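N-acyl-D-glutamate deacylase (Bordetella bronchiseptica, PDB 3GIP) catalyses the hydrolysis of N-acyl-D-glutamate to D-glutamate and a carboxylate, probably with the help of a bound zinc ion, as a member of the amidohydrolase superfamily. Local coordinates at residues Ala27-Arg32 / Ala426-Phe431. Numbering follows the deposited sequence.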
loop_
_atom_site.group_PDB
_atom_site.type_symbol
_atom_site.label_atom_id
_atom_site.label_comp_id
_atom_site.label_asym_id
_atom_site.label_seq_id
_atom_site.Cartn_x
_atom_site.Cartn_y
_atom_site.Cartn_z
ATOM N N ALA A 27 17.727 -21.486 -12.518
ATOM C CA ALA A 27 16.808 -21.843 -13.594
ATOM C C ALA A 27 16.445 -20.621 -14.434
ATOM O O ALA A 27 16.576 -19.484 -13.976
ATOM C CB ALA A 27 15.543 -22.463 -13.008
ATOM N N ASP A 28 15.995 -20.859 -15.664
ATOM C CA ASP A 28 15.600 -19.774 -16.556
ATOM C C ASP A 28 14.080 -19.644 -16.562
ATOM O O ASP A 28 13.364 -20.610 -16.296
ATOM C CB ASP A 28 16.089 -20.032 -17.987
ATOM C CG ASP A 28 17.579 -20.290 -18.060
ATOM O OD1 ASP A 28 18.325 -19.721 -17.238
ATOM O OD2 ASP A 28 18.012 -21.053 -18.952
ATOM N N LEU A 29 13.591 -18.449 -16.870
ATOM C CA LEU A 29 12.157 -18.198 -16.905
ATOM C C LEU A 29 11.724 -17.827 -18.318
ATOM O O LEU A 29 12.331 -16.964 -18.954
ATOM C CB LEU A 29 11.802 -17.056 -15.949
ATOM C CG LEU A 29 10.323 -16.695 -15.783
ATOM C CD1 LEU A 29 9.650 -17.693 -14.860
ATOM C CD2 LEU A 29 10.210 -15.298 -15.196
ATOM N N GLY A 30 10.677 -18.492 -18.802
ATOM C CA GLY A 30 10.167 -18.217 -20.132
ATOM C C GLY A 30 8.785 -17.592 -20.075
ATOM O O GLY A 30 7.948 -17.989 -19.263
ATOM N N VAL A 31 8.542 -16.614 -20.941
ATOM C CA VAL A 31 7.258 -15.929 -20.971
ATOM C C VAL A 31 6.615 -15.953 -22.353
ATOM O O VAL A 31 7.292 -15.805 -23.371
ATOM C CB VAL A 31 7.416 -14.449 -20.539
ATOM C CG1 VAL A 31 6.080 -13.725 -20.634
ATOM C CG2 VAL A 31 7.958 -14.377 -19.123
ATOM N N ARG A 32 5.301 -16.150 -22.382
ATOM C CA ARG A 32 4.561 -16.143 -23.636
ATOM C C ARG A 32 3.118 -15.743 -23.376
ATOM O O ARG A 32 2.475 -16.252 -22.455
ATOM C CB ARG A 32 4.593 -17.512 -24.323
ATOM C CG ARG A 32 4.006 -17.451 -25.733
ATOM C CD ARG A 32 3.798 -18.817 -26.359
ATOM N NE ARG A 32 5.036 -19.575 -26.492
ATOM C CZ ARG A 32 5.341 -20.636 -25.753
ATOM N NH1 ARG A 32 4.495 -21.062 -24.824
ATOM N NH2 ARG A 32 6.486 -21.275 -25.945
ATOM N N ALA A 426 3.007 -13.171 -15.909
ATOM C CA ALA A 426 4.426 -12.852 -15.893
ATOM C C ALA A 426 4.810 -11.505 -15.284
ATOM O O ALA A 426 5.384 -10.648 -15.966
ATOM C CB ALA A 426 5.000 -12.969 -17.304
ATOM N N ASP A 427 4.475 -11.315 -14.007
ATOM C CA ASP A 427 4.861 -10.103 -13.282
ATOM C C ASP A 427 6.198 -10.556 -12.700
ATOM O O ASP A 427 6.237 -11.450 -11.852
ATOM C CB ASP A 427 3.885 -9.783 -12.140
ATOM C CG ASP A 427 2.522 -9.327 -12.633
ATOM O OD1 ASP A 427 2.431 -8.805 -13.765
ATOM O OD2 ASP A 427 1.542 -9.469 -11.873
ATOM N N VAL A 428 7.288 -9.951 -13.158
ATOM C CA VAL A 428 8.614 -10.375 -12.723
ATOM C C VAL A 428 9.569 -9.232 -12.428
ATOM O O VAL A 428 9.534 -8.194 -13.085
ATOM C CB VAL A 428 9.282 -11.250 -13.820
ATOM C CG1 VAL A 428 10.586 -11.839 -13.313
ATOM C CG2 VAL A 428 8.331 -12.343 -14.273
ATOM N N VAL A 429 10.428 -9.428 -11.436
ATOM C CA VAL A 429 11.437 -8.431 -11.113
ATOM C C VAL A 429 12.772 -9.152 -11.029
ATOM O O VAL A 429 12.874 -10.231 -10.443
ATOM C CB VAL A 429 11.163 -7.698 -9.772
ATOM C CG1 VAL A 429 11.129 -8.682 -8.616
ATOM C CG2 VAL A 429 12.241 -6.642 -9.541
ATOM N N VAL A 430 13.788 -8.562 -11.649
ATOM C CA VAL A 430 15.133 -9.118 -11.640
ATOM C C VAL A 430 15.987 -8.126 -10.865
ATOM O O VAL A 430 16.014 -6.939 -11.195
ATOM C CB VAL A 430 15.693 -9.255 -13.073
ATOM C CG1 VAL A 430 17.108 -9.817 -13.031
ATOM C CG2 VAL A 430 14.784 -10.153 -13.898
ATOM N N PHE A 431 16.676 -8.597 -9.832
ATOM C CA PHE A 431 17.497 -7.695 -9.036
ATOM C C PHE A 431 18.768 -8.339 -8.507
ATOM O O PHE A 431 18.857 -9.558 -8.387
ATOM C CB PHE A 431 16.668 -7.132 -7.872
ATOM C CG PHE A 431 16.261 -8.160 -6.842
ATOM C CD1 PHE A 431 17.076 -8.426 -5.744
ATOM C CD2 PHE A 431 15.055 -8.850 -6.962
ATOM C CE1 PHE A 431 16.698 -9.364 -4.779
ATOM C CE2 PHE A 431 14.666 -9.793 -6.000
ATOM C CZ PHE A 431 15.489 -10.050 -4.908
#
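Leu29 lays the end of its branched side chain on the methyls of Val428, the two meeting tip to tip with CD2 of Leu29 3.6 Å from CG2 of Val428. The same leucine methyl also reaches the other valine branch, CD2 of Leu29 lying 4.0 Å from CG1 of Val428, and so rests on the fork of the valine. Leucine suits this place because its extra carbon carries the methyls clear of its own strand; with CG turned anti to the backbone nitrogen (chi1 -177°), CD2 extends across the interface.

Two residues on along strand 28-32, and two back from Val428, Val31 again brings the larger side chain, but now its two branches meet a single methyl, that of Ala426: CG1 of Val31 is 3.6 Å from CB of Ala426, and CG2 of Val31 is 3.7 Å from that same CB. The backbones come nearest here, CA of Val31 to CA of Ala426 being 6.6 Å, and the short alanine side chain fits the limited space beneath a beta-branched neighbour. No hydrogen bond crosses between the segments, so hydrophobic packing of four buried side chains joins them. Leu29 and Val31 alternate with Gly30 and thus project from one face of their strand. On the second segment, Asp427 turns instead to a salt bridge with Arg417.

The contact is face-to-face packing of two sheets, consistent with the small beta-sandwich domain that amidohydrolases carry beside the TIM barrel. Strand 28-32 is an inner strand of the small beta-sheet, hydrogen-bonded between 7-12 and 35-40, whereas strand 428-431 pairs antiparallel with 57-64 and 452-457. Ile11 of strand 7-12 touches Val428, and Val58 of strand 57-64 touches both Leu29 and Val428, extending the apolar layer between the neighbouring strands.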